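Local coordinates for E3 ubiquitin-protein ligase TRIM65 (Homo sapiens, PDB 7JL4), which acts as an E3 ubiquitin ligase in innate immunity, autophagy and inflammation, its C-terminal PRY-SPRY domain being the part described here, at residues 78-83 and 183-188; 84-89 and 176-181. All coordinates share one frame; numbering follows the deposited sequence.

Contact 1. Residues 78-83 and 183-188; sequences RASDHS and GRTLTL
Arg184 reaches along the turn 80-83, which leads out of strand 72-79. Its CB lies 4.2 Å from Ser80 OG. CG comes within 3.5 Å of His82 O, and CD passes the same oxygen. The bend at chi2 (64°) turns the rest of the chain along the turn. NE then donates a nearly straight bond to His82 O, 2.8 Å long with an N-H...O angle of 174°. The acceptor lies in the guanidinium plane. NH2 ends near three side chains. Asp81 OD2 stands 3.5 Å from NH2, above one face of the guanidinium, so no N-H points at it and the salt bridge rests on charge; the carboxylate and guanidinium planes are almost parallel. His82 CE1 is 3.3 Å from NH2, with the imidazole steeply inclined to the guanidinium. His82 ND1 and Ser83 OG share a hydrogen bond. NH1 bonds to the carbonyl of Glu182.

The strands themselves are antiparallel neighbours in one sheet of the SPRY beta-sandwich. Arg78 and Thr187 form a hydrogen-bonded pair, and water 1 joins Arg78 O to Thr187 OG1. Thr187 OG1 also bonds to Gln41 NE2 of the neighbouring strand 41-44. At the strand end Ser80 N bonds to Thr185 O. Ser80 OG accepts from Thr185 N at 2.9 Å, its chi1 of 62° swinging the hydroxyl to that amide. On the buried face Ala79 CB meets Leu186 CD2 at 3.8 Å.

Contact 2. Residues 84-89 and 176-181; sequences VTLGVS and PVFWLL
Phe178 turns the CD1-CE1 side of its ring to Leu86. Leu86 CG lies at the ring edge, in its plane, 3.8 Å from CE1. Leu86 CB is almost as near to the same atom. The Phe178 CG stands beside its own backbone N (chi1 -58°), which carries the ring across to the neighbouring strand. CD1 therefore also comes close to Leu86 CA.

On the other face of the sheet, Trp179 and Thr85 are packed together. Their CB atoms are 3.7 Å apart. Trp179 CG is anti to the backbone N (chi1 172°), and the six-membered ring extends along strand 84-89 toward Val84. Thr85 OG1 meets CE3 at 3.4 Å, obliquely to the indole. The backbone N of Thr85 lies at the indole edge, in plane. The polar ends look elsewhere: Thr85 OG1 bonds to Asp103, and Trp179 NE1 to Thr102.

These two strands are antiparallel neighbours in the second sheet of the SPRY beta-sandwich. The Leu86 and Phe178 face is turned to the other sheet, where Leu140, Met142 and Val77 touch it. Thr85 and Trp179 are a hydrogen-bonded pair. Gly87 and Val177 are the next such pair. There Val177 N donates a fairly straight N-H to Gly87 O, but from above the carbonyl plane; the return bond from Gly87 N to Val177 O is weak, with an angle of 128°. Val177 CG1 packs 3.9 Å from Gly87 C. Further along, Val88 CG1 lies 4.0 Å from Pro176 CA.

In the fold
The two contacts lie in the two facing sheets of the sandwich, with centres about 11 Å apart. Two chain connections join them. Strand 72-79 leads into strand 84-89, and strand 175-180 leads into strand 185-188. Contact 1 thus pairs the outer members of these two successions, and contact 2 the inner ones. Leu186 of contact 1 reaches into the interior between the sheets: its CD1 is 3.6 Å from Phe178 CB and 3.7 Å from Leu180 CD1. At the turn, Ser83 O and Leu181 N are 3.2 Å apart, a probable hydrogen bond. A bound glycerol, probably from the crystallisation liquor, lies about 5 Å from the side chain of Thr187.

Contact 1. Residues 78-83 and 183-188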
# COMPACT_ATOMS: atom_id res chain seq x y z
N ARG A 78 2.56 2.14 8.36
CA ARG A 78 1.98 1.57 9.58
C ARG A 78 0.46 1.49 9.46
O ARG A 78 -0.20 2.50 9.18
CB ARG A 78 2.35 2.36 10.82
CG ARG A 78 1.70 1.74 12.07
CD ARG A 78 2.29 2.20 13.36
NE ARG A 78 3.68 1.76 13.56
CZ ARG A 78 4.03 0.55 13.99
NH1 ARG A 78 3.10 -0.37 14.24
NH2 ARG A 78 5.30 0.26 14.17
N ALA A 79 -0.10 0.31 9.70
CA ALA A 79 -1.54 0.11 9.70
C ALA A 79 -2.08 0.10 11.13
O ALA A 79 -1.49 -0.53 12.01
CB ALA A 79 -1.89 -1.22 9.01
N SER A 80 -3.22 0.76 11.36
CA SER A 80 -3.79 0.74 12.71
C SER A 80 -4.36 -0.62 13.08
O SER A 80 -4.57 -0.89 14.27
CB SER A 80 -4.92 1.77 12.87
OG SER A 80 -6.00 1.50 11.98
N ASP A 81 -4.62 -1.47 12.09
CA ASP A 81 -5.38 -2.71 12.28
C ASP A 81 -5.28 -3.50 10.98
O ASP A 81 -4.77 -3.01 9.98
CB ASP A 81 -6.83 -2.41 12.62
CG ASP A 81 -7.56 -3.59 13.27
OD1 ASP A 81 -6.95 -4.67 13.52
OD2 ASP A 81 -8.76 -3.41 13.56
N HIS A 82 -5.81 -4.73 11.01
CA HIS A 82 -5.93 -5.52 9.79
C HIS A 82 -7.05 -4.96 8.92
O HIS A 82 -7.79 -4.05 9.31
CB HIS A 82 -6.21 -6.99 10.12
CG HIS A 82 -7.46 -7.19 10.92
ND1 HIS A 82 -8.71 -6.99 10.38
CD2 HIS A 82 -7.65 -7.50 12.22
CE1 HIS A 82 -9.63 -7.21 11.31
NE2 HIS A 82 -9.01 -7.52 12.43
N SER A 83 -7.22 -5.59 7.75
CA SER A 83 -8.19 -5.20 6.72
C SER A 83 -7.74 -3.92 6.02
O SER A 83 -8.46 -2.93 5.94
CB SER A 83 -9.60 -5.07 7.29
OG SER A 83 -9.94 -6.26 7.98
N GLY A 183 -12.85 2.57 9.49
CA GLY A 183 -12.22 2.63 10.79
C GLY A 183 -10.70 2.50 10.79
O GLY A 183 -10.06 2.72 11.83
N ARG A 184 -10.10 2.15 9.65
CA ARG A 184 -8.67 1.90 9.61
C ARG A 184 -7.93 3.19 9.31
O ARG A 184 -8.44 4.06 8.61
CB ARG A 184 -8.32 0.84 8.57
CG ARG A 184 -8.39 -0.60 9.09
CD ARG A 184 -9.83 -0.97 9.49
NE ARG A 184 -9.92 -2.37 9.92
CZ ARG A 184 -10.96 -2.93 10.52
NH1 ARG A 184 -12.06 -2.23 10.81
NH2 ARG A 184 -10.90 -4.20 10.86
N THR A 185 -6.72 3.29 9.86
CA THR A 185 -5.78 4.37 9.55
C THR A 185 -4.53 3.76 8.93
O THR A 185 -4.06 2.72 9.38
CB THR A 185 -5.40 5.15 10.82
OG1 THR A 185 -6.55 5.83 11.33
CG2 THR A 185 -4.31 6.19 10.55
N LEU A 186 -4.00 4.40 7.87
CA LEU A 186 -2.68 4.09 7.34
C LEU A 186 -1.79 5.32 7.44
O LEU A 186 -2.24 6.43 7.12
CB LEU A 186 -2.71 3.64 5.88
CG LEU A 186 -3.35 2.29 5.52
CD1 LEU A 186 -3.35 2.04 4.01
CD2 LEU A 186 -2.58 1.18 6.21
N THR A 187 -0.54 5.12 7.88
CA THR A 187 0.45 6.20 8.01
C THR A 187 1.66 5.87 7.15
O THR A 187 2.29 4.82 7.33
CB THR A 187 0.86 6.35 9.48
OG1 THR A 187 -0.32 6.49 10.30
CG2 THR A 187 1.75 7.58 9.64
N LEU A 188 2.00 6.77 6.22
CA LEU A 188 3.21 6.63 5.40
C LEU A 188 4.40 7.10 6.23
O LEU A 188 4.48 8.27 6.59
CB LEU A 188 3.08 7.47 4.12
CG LEU A 188 1.82 7.19 3.29
CD1 LEU A 188 1.64 8.23 2.22
CD2 LEU A 188 1.88 5.82 2.68
O HOH W 1 -1.38 4.23 11.06
O HOH W 2 -8.11 0.99 13.44

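Contact 2. Residues 84-89 and 176-181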
# COMPACT_ATOMS: atom_id res chain seq x y z
N VAL A 84 -6.50 -3.95 5.54
CA VAL A 84 -5.96 -2.95 4.63
C VAL A 84 -5.24 -3.69 3.51
O VAL A 84 -4.83 -4.84 3.66
CB VAL A 84 -5.00 -1.97 5.36
CG1 VAL A 84 -5.73 -1.26 6.50
CG2 VAL A 84 -3.79 -2.70 5.90
N THR A 85 -5.09 -3.01 2.37
CA THR A 85 -4.34 -3.55 1.24
C THR A 85 -3.29 -2.53 0.82
O THR A 85 -3.60 -1.34 0.71
CB THR A 85 -5.22 -3.88 0.02
OG1 THR A 85 -6.24 -4.81 0.39
CG2 THR A 85 -4.37 -4.49 -1.14
N LEU A 86 -2.07 -3.00 0.60
CA LEU A 86 -0.95 -2.17 0.18
C LEU A 86 -0.49 -2.65 -1.19
O LEU A 86 -0.22 -3.85 -1.35
CB LEU A 86 0.23 -2.28 1.16
CG LEU A 86 0.21 -1.77 2.61
CD1 LEU A 86 -0.84 -2.47 3.45
CD2 LEU A 86 1.57 -2.11 3.18
N GLY A 87 -0.35 -1.74 -2.14
CA GLY A 87 -0.03 -2.19 -3.48
C GLY A 87 0.57 -1.10 -4.35
O GLY A 87 0.83 0.02 -3.90
N VAL A 88 0.79 -1.46 -5.61
CA VAL A 88 1.19 -0.51 -6.65
C VAL A 88 0.38 -0.81 -7.90
O VAL A 88 -0.07 -1.94 -8.11
CB VAL A 88 2.70 -0.60 -6.96
CG1 VAL A 88 3.50 -0.11 -5.74
CG2 VAL A 88 3.08 -2.01 -7.33
N SER A 89 0.18 0.21 -8.75
CA SER A 89 -0.60 0.05 -9.97
C SER A 89 -0.02 0.88 -11.10
O SER A 89 0.61 1.92 -10.87
CB SER A 89 -2.06 0.48 -9.80
OG SER A 89 -2.13 1.89 -9.58
N PRO A 176 2.01 3.86 -5.78
CA PRO A 176 1.46 3.16 -4.61
C PRO A 176 -0.03 3.43 -4.46
O PRO A 176 -0.50 4.55 -4.67
CB PRO A 176 2.24 3.77 -3.43
CG PRO A 176 3.53 4.33 -4.05
CD PRO A 176 3.10 4.79 -5.43
N VAL A 177 -0.77 2.39 -4.05
CA VAL A 177 -2.22 2.49 -3.92
C VAL A 177 -2.66 1.57 -2.78
O VAL A 177 -2.03 0.54 -2.53
CB VAL A 177 -2.92 2.17 -5.26
CG1 VAL A 177 -2.57 0.74 -5.72
CG2 VAL A 177 -4.43 2.38 -5.15
N PHE A 178 -3.69 1.99 -2.05
CA PHE A 178 -4.07 1.36 -0.78
C PHE A 178 -5.59 1.22 -0.68
O PHE A 178 -6.33 2.07 -1.17
CB PHE A 178 -3.56 2.21 0.39
CG PHE A 178 -2.07 2.41 0.36
CD1 PHE A 178 -1.23 1.47 0.93
CD2 PHE A 178 -1.51 3.51 -0.27
CE1 PHE A 178 0.14 1.61 0.90
CE2 PHE A 178 -0.13 3.67 -0.33
CZ PHE A 178 0.70 2.71 0.26
N TRP A 179 -6.03 0.16 0.01
CA TRP A 179 -7.44 -0.07 0.33
C TRP A 179 -7.58 -0.14 1.84
O TRP A 179 -6.71 -0.69 2.53
CB TRP A 179 -7.92 -1.38 -0.28
CG TRP A 179 -9.30 -1.82 0.16
CD1 TRP A 179 -10.48 -1.45 -0.40
CD2 TRP A 179 -9.62 -2.75 1.21
NE1 TRP A 179 -11.54 -2.11 0.25
CE2 TRP A 179 -11.02 -2.90 1.24
CE3 TRP A 179 -8.84 -3.47 2.13
CZ2 TRP A 179 -11.66 -3.74 2.17
CZ3 TRP A 179 -9.48 -4.30 3.05
CH2 TRP A 179 -10.88 -4.42 3.05
N LEU A 180 -8.66 0.44 2.36
CA LEU A 180 -8.89 0.54 3.80
C LEU A 180 -10.34 0.22 4.13
O LEU A 180 -11.24 0.91 3.65
CB LEU A 180 -8.58 1.94 4.34
CG LEU A 180 -7.18 2.51 4.37
CD1 LEU A 180 -6.78 3.04 2.99
CD2 LEU A 180 -7.18 3.61 5.43
N LEU A 181 -10.55 -0.75 5.01
CA LEU A 181 -11.86 -0.94 5.61
C LEU A 181 -12.24 0.28 6.45
O LEU A 181 -11.39 1.08 6.83
CB LEU A 181 -11.85 -2.20 6.47
CG LEU A 181 -13.24 -2.77 6.73
CD1 LEU A 181 -13.86 -3.06 5.40
CD2 LEU A 181 -13.14 -4.00 7.59